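Local atomic coordinates of carboxyltransferase domain-containing protein (Pyrococcus horikoshii, PDB entry 2PHC), a protein that is of unproven function but belongs to the carboxyltransferase subdomain C and D family and probably acts as an ATP-binding hydrolase. Residues M140-T146 with I163-T168; F96-F102 with W179-R184; T85-P89 with S198-P202. One frame throughout, in Å; residues are numbered along the deposited sequence.

All three contacts are partly buried and reach one mixed sheet; contact 2 lies farthest from the chain centre (about 19 Å between centres, against 13 and 11 Å for contacts 1 and 3). Contacts 1 and 2, on neighbouring strands 160-164 and 180-184, touch: Ile163 O lies 2.8 Å from Arg180 N, probably hydrogen-bonded, and Thr146 packs on Phe102. Contact 3, on strand 85-92, has its centre about 19 Å from that of contact 1 and 20 Å from that of contact 2. Contact 1 sets a loop on a hairpin turn by apolar packing and weak backbone bonds, contact 2 is the polar one, and contact 3 is apolar and much the smallest.

Contact 1. Residues M140-T146 with I163-T168; sequences MDERIAT and IAGKQT
The methyl group of Met140 is driven into the backbone of a hairpin turn, its CE 3.3 Å from Gly165 O and almost as near the carbonyl carbon of Lys166. With CG anti to the backbone N (chi1 -163°), the chain runs extended as far as SD, which it carries to Thr168 CB (3.7 Å) and Ile163 CG1; the bend at chi3 (70°) then turns CE to Gly165 O. Met140 and Ile163 cross at about a right angle. Residues 164-167 form a type II' turn closing a two-residue hairpin between strands 160-164 and 167-171, with Gly165 at the positive phi of its second position. Against this turn Thr146 forms a single antiparallel bridge with Gly165: Thr146 N donates weakly to Gly165 O at 3.3 Å, and Gly165 N donates weakly to Thr146 O at 3.1 Å. Gly165 O also receives a CA-H contact from Ala145. Ile163 CD1 meets Ile144 CD1 at 3.8 Å, the chains crossing at right angles, while helix 111-119 backs Ile144. Glu142 OE1 and Lys166 NZ stand 4.3 Å apart, beyond a salt bridge, though their opposite charges probably attract weakly. Asn107 adds a polar hold on the loop through Ala145 O; between the two segments, with both bridge bonds weak, sulfur and isoleucine packing probably does most of the holding.

Contact 2. Residues F96-F102 with W179-R184; sequences FGPDIEF and WRIIGR
Asp99 takes hold of both backbone polar groups of Ile181, and these two hydrogen bonds carry the polar part of the contact. Asp99 N gives its hydrogen to Ile181 O at 2.9 Å, while Ile181 N donates to Asp99 OD2, also 2.9 Å away, which accepts through its anti lone pair. OD2 has a second partner, a salt bridge to Arg153; the other oxygen, OD1, accepts from a water that in turn accepts from Arg180 NH1 at 2.7 Å. The cation-pi interaction comes next: the Arg180 guanidinium lies flat over one face of the Phe102 ring, planes 6° apart, with CZ 3.9 Å from the ring centroid. A bend at chi2 (-66°) in the arginine chain helps bring it over the ring, and NE donates to Pro147 O, which probably helps fix the plane. Apolar packing completes the set. The side chains of Ile100 and Ile182 cross at about a right angle, CG1 of Ile100 4.0 Å from CB of Ile182, and Phe96 CD1 rests 3.7 Å from Arg184 CB. Between them Gly97 CA comes 3.2 Å from Ile181 O; any side chain here would run into the backbone of Ile182 and Gly183. The arrangement moors the entry and first turn of helix 100-107 to strand 180-184, a helix-on-sheet packing consistent with the cyclophilin-like clan of the family.

Contact 3. Residues T85-P89 with S198-P202; sequences TIEIP and SIVLP
Val200 CG1 touches both Ile86 and Ile88, and these three side chains make up most of the contact. The two isoleucines stand two residues apart on one face of strand 85-92, so both reach toward the loop of residues 198-202. The tip of Ile88, CD1, meets Val200 CG1 at 3.7 Å, the two side chains crossing at about a right angle. Ile86 comes in obliquely instead and uses its other branch: CG2 lies 3.9 Å from the same Val200 methyl. On its longer arm CG1 passes 4.1 Å from Ile199 O, and a chi2 of 108°, off the staggered positions, leaves CD1 equally near that oxygen. Ile199 CD1 also approaches Ile88 CD1 at 4.4 Å, a looser touch. Val200 CG1 owes its contact with both isoleucines to a first torsion that sets it anti to the carbonyl carbon (chi1 -62°). Trp170 of strand 167-171 and Val206 of strand 205-211 pack against both Ile88 and Val200, while Val125 and Leu128 of strand 123-129 also touch Val200. With an alanine at Ile86, the CG2 contact and the cover over Ile199 O would probably be lost, leaving Val200 CG1 mainly to Ile88. No hydrogen bond joins the two segments; the backbones of Ile86 and Ile88 bond to strand 205-211, through Tyr205 and Lys207 for Ile86. Between these segments the loop is therefore held to the strand by apolar contacts, 173 Å² in all, so the fit probably depends on shape and dispersion more than on any directed bond.

Contact 1. Residues M140-T146 with I163-T168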
loop_
_atom_site.group_PDB
_atom_site.type_symbol
_atom_site.label_atom_id
_atom_site.label_comp_id
_atom_site.label_asym_id
_atom_site.label_seq_id
_atom_site.Cartn_x
_atom_site.Cartn_y
_atom_site.Cartn_z
ATOM N N MET A 140 5.161 -2.501 3.937
ATOM C CA MET A 140 5.527 -3.840 3.457
ATOM C C MET A 140 5.069 -4.938 4.383
ATOM O O MET A 140 5.392 -4.930 5.597
ATOM C CB MET A 140 7.102 -3.985 3.306
ATOM C CG MET A 140 7.524 -5.243 2.388
ATOM S SD MET A 140 9.231 -5.397 2.096
ATOM C CE MET A 140 9.739 -5.826 3.573
ATOM N N ASP A 141 4.489 -5.983 3.835
ATOM C CA ASP A 141 4.252 -7.233 4.691
ATOM C C ASP A 141 5.563 -7.858 5.277
ATOM O O ASP A 141 6.479 -8.142 4.534
ATOM C CB ASP A 141 3.524 -8.247 3.807
ATOM C CG ASP A 141 2.862 -9.373 4.598
ATOM O OD1 ASP A 141 3.453 -9.888 5.545
ATOM O OD2 ASP A 141 1.679 -9.680 4.304
ATOM N N GLU A 142 5.661 -8.080 6.593
ATOM C CA GLU A 142 6.868 -8.635 7.227
ATOM C C GLU A 142 7.353 -10.059 6.805
ATOM O O GLU A 142 8.502 -10.435 7.068
ATOM C CB GLU A 142 6.732 -8.537 8.748
ATOM C CG GLU A 142 6.695 -7.086 9.124
ATOM C CD GLU A 142 6.555 -6.784 10.600
ATOM O OE1 GLU A 142 6.686 -7.716 11.469
ATOM O OE2 GLU A 142 6.306 -5.577 10.864
ATOM N N ARG A 143 6.494 -10.821 6.134
ATOM C CA ARG A 143 6.831 -12.149 5.700
ATOM C C ARG A 143 7.884 -12.153 4.626
ATOM O O ARG A 143 8.451 -13.222 4.318
ATOM C CB ARG A 143 5.584 -12.885 5.205
ATOM C CG ARG A 143 4.635 -13.315 6.311
ATOM C CD ARG A 143 3.371 -13.886 5.634
ATOM N NE ARG A 143 2.516 -12.872 5.018
ATOM C CZ ARG A 143 1.549 -13.110 4.128
ATOM N NH1 ARG A 143 1.312 -14.348 3.680
ATOM N NH2 ARG A 143 0.823 -12.095 3.657
ATOM N N ILE A 144 8.065 -10.997 3.977
ATOM C CA ILE A 144 9.168 -10.823 3.011
ATOM C C ILE A 144 10.375 -9.987 3.482
ATOM O O ILE A 144 11.272 -9.715 2.708
ATOM C CB ILE A 144 8.663 -10.435 1.636
ATOM C CG1 ILE A 144 7.894 -9.121 1.673
ATOM C CG2 ILE A 144 7.793 -11.548 1.075
ATOM C CD1 ILE A 144 7.792 -8.549 0.297
ATOM N N ALA A 145 10.407 -9.677 4.783
ATOM C CA ALA A 145 11.515 -8.968 5.431
ATOM C C ALA A 145 12.874 -9.669 5.137
ATOM O O ALA A 145 12.957 -10.893 5.288
ATOM C CB ALA A 145 11.252 -8.887 6.954
ATOM N N THR A 146 13.915 -8.941 4.718
ATOM C CA THR A 146 15.203 -9.570 4.338
ATOM C C THR A 146 16.314 -8.596 4.499
ATOM O O THR A 146 16.290 -7.499 3.856
ATOM C CB THR A 146 15.242 -10.085 2.845
ATOM O OG1 THR A 146 14.079 -10.862 2.576
ATOM C CG2 THR A 146 16.488 -10.977 2.591
ATOM N N ILE A 163 14.368 -4.676 -1.128
ATOM C CA ILE A 163 13.939 -4.856 0.272
ATOM C C ILE A 163 15.192 -4.704 1.126
ATOM O O ILE A 163 16.316 -5.125 0.715
ATOM C CB ILE A 163 13.341 -6.279 0.464
ATOM C CG1 ILE A 163 12.047 -6.467 -0.370
ATOM C CG2 ILE A 163 13.197 -6.704 1.944
ATOM C CD1 ILE A 163 11.512 -7.888 -0.295
ATOM N N ALA A 164 15.013 -4.160 2.319
ATOM C CA ALA A 164 16.056 -3.999 3.232
ATOM C C ALA A 164 15.372 -3.920 4.580
ATOM O O ALA A 164 14.728 -2.939 4.902
ATOM C CB ALA A 164 16.912 -2.733 2.920
ATOM N N GLY A 165 15.564 -4.950 5.389
ATOM C CA GLY A 165 14.628 -5.280 6.504
ATOM C C GLY A 165 13.139 -5.284 6.145
ATOM O O GLY A 165 12.673 -5.869 5.131
ATOM N N LYS A 166 12.408 -4.524 6.967
ATOM C CA LYS A 166 11.007 -4.356 6.745
ATOM C C LYS A 166 10.625 -3.277 5.735
ATOM O O LYS A 166 9.492 -2.957 5.665
ATOM C CB LYS A 166 10.284 -4.156 8.102
ATOM C CG LYS A 166 10.626 -5.312 9.070
ATOM C CD LYS A 166 10.385 -4.893 10.580
ATOM C CE LYS A 166 10.708 -6.066 11.515
ATOM N NZ LYS A 166 10.249 -5.787 12.926
ATOM N N GLN A 167 11.575 -2.744 4.976
ATOM C CA GLN A 167 11.358 -1.629 4.006
ATOM C C GLN A 167 11.513 -2.069 2.617
ATOM O O GLN A 167 12.431 -2.868 2.263
ATOM C CB GLN A 167 12.474 -0.567 4.093
ATOM C CG GLN A 167 12.829 -0.013 5.381
ATOM C CD GLN A 167 12.103 1.318 5.557
ATOM O OE1 GLN A 167 12.210 2.243 4.726
ATOM N NE2 GLN A 167 11.346 1.400 6.603
ATOM N N THR A 168 10.727 -1.475 1.790
ATOM C CA THR A 168 10.883 -1.612 0.380
ATOM C C THR A 168 10.949 -0.208 -0.240
ATOM O O THR A 168 10.702 0.795 0.386
ATOM C CB THR A 168 9.810 -2.576 -0.272
ATOM O OG1 THR A 168 10.164 -2.834 -1.636
ATOM C CG2 THR A 168 8.374 -2.032 -0.181
#

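Contact 2. Residues F96-F102 with W179-R184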
loop_
_atom_site.group_PDB
_atom_site.type_symbol
_atom_site.label_atom_id
_atom_site.label_comp_id
_atom_site.label_asym_id
_atom_site.label_seq_id
_atom_site.Cartn_x
_atom_site.Cartn_y
_atom_site.Cartn_z
ATOM N N PHE A 96 15.913 -8.885 -13.776
ATOM C CA PHE A 96 15.407 -7.635 -13.189
ATOM C C PHE A 96 15.463 -7.620 -11.680
ATOM O O PHE A 96 15.651 -6.552 -11.087
ATOM C CB PHE A 96 13.974 -7.489 -13.592
ATOM C CG PHE A 96 13.780 -7.240 -15.025
ATOM C CD1 PHE A 96 14.234 -6.084 -15.597
ATOM C CD2 PHE A 96 13.047 -8.122 -15.799
ATOM C CE1 PHE A 96 13.985 -5.805 -16.954
ATOM C CE2 PHE A 96 12.761 -7.834 -17.155
ATOM C CZ PHE A 96 13.230 -6.680 -17.737
ATOM N N GLY A 97 15.279 -8.778 -11.071
ATOM C CA GLY A 97 15.555 -8.918 -9.687
ATOM C C GLY A 97 16.346 -10.164 -9.469
ATOM O O GLY A 97 15.763 -11.235 -9.585
ATOM N N PRO A 98 17.689 -10.067 -9.332
ATOM C CA PRO A 98 18.618 -11.180 -8.992
ATOM C C PRO A 98 18.455 -11.818 -7.626
ATOM O O PRO A 98 18.852 -12.986 -7.393
ATOM C CB PRO A 98 19.996 -10.523 -9.089
ATOM C CG PRO A 98 19.751 -9.054 -9.257
ATOM C CD PRO A 98 18.410 -8.885 -9.826
ATOM N N ASP A 99 17.876 -11.082 -6.716
ATOM C CA ASP A 99 17.937 -11.432 -5.344
ATOM C C ASP A 99 16.615 -12.035 -4.875
ATOM O O ASP A 99 16.440 -12.307 -3.735
ATOM C CB ASP A 99 18.262 -10.195 -4.540
ATOM C CG ASP A 99 19.645 -9.648 -4.788
ATOM O OD1 ASP A 99 20.595 -10.400 -4.805
ATOM O OD2 ASP A 99 19.788 -8.453 -4.917
ATOM N N ILE A 100 15.672 -12.235 -5.771
ATOM C CA ILE A 100 14.343 -12.660 -5.367
ATOM C C ILE A 100 14.306 -14.069 -4.857
ATOM O O ILE A 100 13.521 -14.411 -4.041
ATOM C CB ILE A 100 13.281 -12.428 -6.445
ATOM C CG1 ILE A 100 11.882 -12.459 -5.857
ATOM C CG2 ILE A 100 13.394 -13.424 -7.571
ATOM C CD1 ILE A 100 10.852 -12.049 -6.790
ATOM N N GLU A 101 15.198 -14.886 -5.348
ATOM C CA GLU A 101 15.233 -16.266 -4.914
ATOM C C GLU A 101 15.715 -16.353 -3.516
ATOM O O GLU A 101 15.208 -17.169 -2.744
ATOM C CB GLU A 101 16.054 -17.166 -5.917
ATOM C CG GLU A 101 15.449 -17.226 -7.391
ATOM C CD GLU A 101 16.089 -16.151 -8.370
ATOM O OE1 GLU A 101 16.784 -15.167 -7.939
ATOM O OE2 GLU A 101 15.886 -16.300 -9.599
ATOM N N PHE A 102 16.702 -15.539 -3.141
ATOM C CA PHE A 102 17.194 -15.549 -1.740
ATOM C C PHE A 102 16.125 -14.974 -0.792
ATOM O O PHE A 102 16.015 -15.364 0.419
ATOM C CB PHE A 102 18.491 -14.739 -1.664
ATOM C CG PHE A 102 18.978 -14.498 -0.259
ATOM C CD1 PHE A 102 20.066 -15.225 0.270
ATOM C CD2 PHE A 102 18.368 -13.515 0.556
ATOM C CE1 PHE A 102 20.484 -15.008 1.546
ATOM C CE2 PHE A 102 18.773 -13.358 1.868
ATOM C CZ PHE A 102 19.842 -14.058 2.362
ATOM N N TRP A 179 20.596 -3.328 -1.163
ATOM C CA TRP A 179 19.200 -3.766 -0.903
ATOM C C TRP A 179 18.981 -5.025 -1.740
ATOM O O TRP A 179 19.622 -5.157 -2.765
ATOM C CB TRP A 179 18.138 -2.679 -1.330
ATOM C CG TRP A 179 17.965 -1.544 -0.287
ATOM C CD1 TRP A 179 18.979 -0.958 0.430
ATOM C CD2 TRP A 179 16.739 -0.900 0.185
ATOM N NE1 TRP A 179 18.496 -0.024 1.319
ATOM C CE2 TRP A 179 17.127 0.051 1.186
ATOM C CE3 TRP A 179 15.384 -1.022 -0.125
ATOM C CZ2 TRP A 179 16.196 0.861 1.872
ATOM C CZ3 TRP A 179 14.427 -0.194 0.609
ATOM C CH2 TRP A 179 14.867 0.728 1.574
ATOM N N ARG A 180 18.094 -5.936 -1.316
ATOM C CA ARG A 180 17.802 -7.148 -2.098
ATOM C C ARG A 180 16.934 -6.764 -3.214
ATOM O O ARG A 180 15.788 -6.415 -2.974
ATOM C CB ARG A 180 17.133 -8.272 -1.259
ATOM C CG ARG A 180 18.034 -8.785 -0.159
ATOM C CD ARG A 180 19.352 -9.556 -0.578
ATOM N NE ARG A 180 20.117 -9.866 0.664
ATOM C CZ ARG A 180 21.105 -10.777 0.737
ATOM N NH1 ARG A 180 21.466 -11.500 -0.348
ATOM N NH2 ARG A 180 21.691 -10.997 1.885
ATOM N N ILE A 181 17.452 -6.839 -4.435
ATOM C CA ILE A 181 16.693 -6.430 -5.621
ATOM C C ILE A 181 15.815 -7.536 -6.221
ATOM O O ILE A 181 16.349 -8.571 -6.642
ATOM C CB ILE A 181 17.594 -5.857 -6.689
ATOM C CG1 ILE A 181 18.597 -4.820 -6.099
ATOM C CG2 ILE A 181 16.777 -5.360 -7.820
ATOM C CD1 ILE A 181 17.928 -3.517 -5.348
ATOM N N ILE A 182 14.495 -7.279 -6.306
ATOM C CA ILE A 182 13.429 -8.268 -6.638
ATOM C C ILE A 182 12.699 -7.944 -7.962
ATOM O O ILE A 182 11.903 -8.715 -8.445
ATOM C CB ILE A 182 12.410 -8.471 -5.431
ATOM C CG1 ILE A 182 11.496 -7.227 -5.174
ATOM C CG2 ILE A 182 13.141 -8.871 -4.119
ATOM C CD1 ILE A 182 10.242 -7.574 -4.257
ATOM N N GLY A 183 13.013 -6.833 -8.601
ATOM C CA GLY A 183 12.174 -6.417 -9.701
ATOM C C GLY A 183 12.709 -5.116 -10.201
ATOM O O GLY A 183 13.551 -4.522 -9.515
ATOM N N ARG A 184 12.247 -4.662 -11.369
ATOM C CA ARG A 184 12.659 -3.377 -11.857
ATOM C C ARG A 184 11.442 -2.726 -12.472
ATOM O O ARG A 184 10.619 -3.409 -13.070
ATOM C CB ARG A 184 13.689 -3.558 -12.947
ATOM C CG ARG A 184 14.351 -2.365 -13.364
ATOM C CD ARG A 184 15.651 -2.749 -14.170
ATOM N NE ARG A 184 16.098 -1.540 -14.869
ATOM C CZ ARG A 184 16.935 -1.496 -15.918
ATOM N NH1 ARG A 184 17.458 -2.626 -16.418
ATOM N NH2 ARG A 184 17.268 -0.308 -16.442
HETATM O O HOH W 1 20.743 -12.244 -2.873
#

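Contact 3. Residues T85-P89 with S198-P202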
loop_
_atom_site.group_PDB
_atom_site.type_symbol
_atom_site.label_atom_id
_atom_site.label_comp_id
_atom_site.label_asym_id
_atom_site.label_seq_id
_atom_site.Cartn_x
_atom_site.Cartn_y
_atom_site.Cartn_z
ATOM N N THR A 85 -3.416 7.253 -5.340
ATOM C CA THR A 85 -2.755 6.053 -5.621
ATOM C C THR A 85 -2.105 6.086 -6.996
ATOM O O THR A 85 -2.787 6.305 -8.034
ATOM C CB THR A 85 -3.704 4.856 -5.561
ATOM O OG1 THR A 85 -4.153 4.690 -4.218
ATOM C CG2 THR A 85 -2.982 3.571 -5.961
ATOM N N ILE A 86 -0.787 5.827 -7.006
ATOM C CA ILE A 86 -0.082 5.780 -8.270
ATOM C C ILE A 86 0.272 4.310 -8.502
ATOM O O ILE A 86 0.790 3.643 -7.632
ATOM C CB ILE A 86 1.077 6.780 -8.248
ATOM C CG1 ILE A 86 0.488 8.207 -8.199
ATOM C CG2 ILE A 86 2.044 6.589 -9.421
ATOM C CD1 ILE A 86 0.678 8.863 -6.869
ATOM N N GLU A 87 -0.072 3.800 -9.679
ATOM C CA GLU A 87 0.179 2.400 -10.023
ATOM C C GLU A 87 1.533 2.274 -10.706
ATOM O O GLU A 87 1.793 2.989 -11.680
ATOM C CB GLU A 87 -0.914 1.870 -10.971
ATOM C CG GLU A 87 -2.221 1.652 -10.298
ATOM C CD GLU A 87 -3.131 0.679 -11.049
ATOM O OE1 GLU A 87 -3.228 0.761 -12.319
ATOM O OE2 GLU A 87 -3.742 -0.170 -10.350
ATOM N N ILE A 88 2.366 1.349 -10.233
ATOM C CA ILE A 88 3.764 1.277 -10.685
ATOM C C ILE A 88 4.101 -0.122 -11.213
ATOM O O ILE A 88 4.173 -1.088 -10.405
ATOM C CB ILE A 88 4.773 1.808 -9.569
ATOM C CG1 ILE A 88 4.610 3.344 -9.437
ATOM C CG2 ILE A 88 6.206 1.599 -9.956
ATOM C CD1 ILE A 88 5.474 4.061 -8.395
ATOM N N PRO A 89 4.250 -0.255 -12.574
ATOM C CA PRO A 89 4.608 -1.557 -13.114
ATOM C C PRO A 89 6.070 -1.911 -12.757
ATOM O O PRO A 89 6.948 -1.037 -12.821
ATOM C CB PRO A 89 4.359 -1.400 -14.633
ATOM C CG PRO A 89 4.606 -0.041 -14.905
ATOM C CD PRO A 89 4.092 0.732 -13.678
ATOM N N SER A 198 9.461 13.871 -9.577
ATOM C CA SER A 198 9.238 12.415 -9.266
ATOM C C SER A 198 7.747 12.133 -9.547
ATOM O O SER A 198 6.928 13.002 -9.289
ATOM C CB SER A 198 9.547 12.086 -7.791
ATOM O OG SER A 198 9.039 13.131 -6.957
ATOM N N ILE A 199 7.390 10.943 -9.993
ATOM C CA ILE A 199 5.962 10.607 -10.209
ATOM C C ILE A 199 5.192 10.416 -8.907
ATOM O O ILE A 199 3.983 10.223 -8.880
ATOM C CB ILE A 199 5.743 9.369 -11.120
ATOM C CG1 ILE A 199 6.552 8.182 -10.699
ATOM C CG2 ILE A 199 6.322 9.616 -12.487
ATOM C CD1 ILE A 199 6.236 6.949 -11.645
ATOM N N VAL A 200 5.508 10.372 -7.673
ATOM C CA VAL A 200 4.922 10.074 -6.385
ATOM C C VAL A 200 5.483 11.140 -5.552
ATOM O O VAL A 200 6.631 11.603 -5.771
ATOM C CB VAL A 200 5.387 8.603 -6.002
ATOM C CG1 VAL A 200 4.925 7.405 -6.987
ATOM C CG2 VAL A 200 6.759 8.557 -5.229
ATOM N N LEU A 201 4.942 11.583 -4.685
ATOM C CA LEU A 201 5.371 12.544 -3.691
ATOM C C LEU A 201 5.025 12.007 -2.310
ATOM O O LEU A 201 4.106 11.232 -2.203
ATOM C CB LEU A 201 4.736 13.915 -4.012
ATOM C CG LEU A 201 5.307 14.715 -5.194
ATOM C CD1 LEU A 201 4.358 15.833 -5.483
ATOM C CD2 LEU A 201 6.696 15.304 -4.816
ATOM N N PRO A 202 5.788 12.403 -1.257
ATOM C CA PRO A 202 5.399 11.956 0.082
ATOM C C PRO A 202 3.862 12.097 0.372
ATOM O O PRO A 202 3.248 13.182 0.132
ATOM C CB PRO A 202 6.285 12.830 1.052
ATOM C CG PRO A 202 7.586 13.107 0.250
ATOM C CD PRO A 202 6.982 13.290 -1.246
#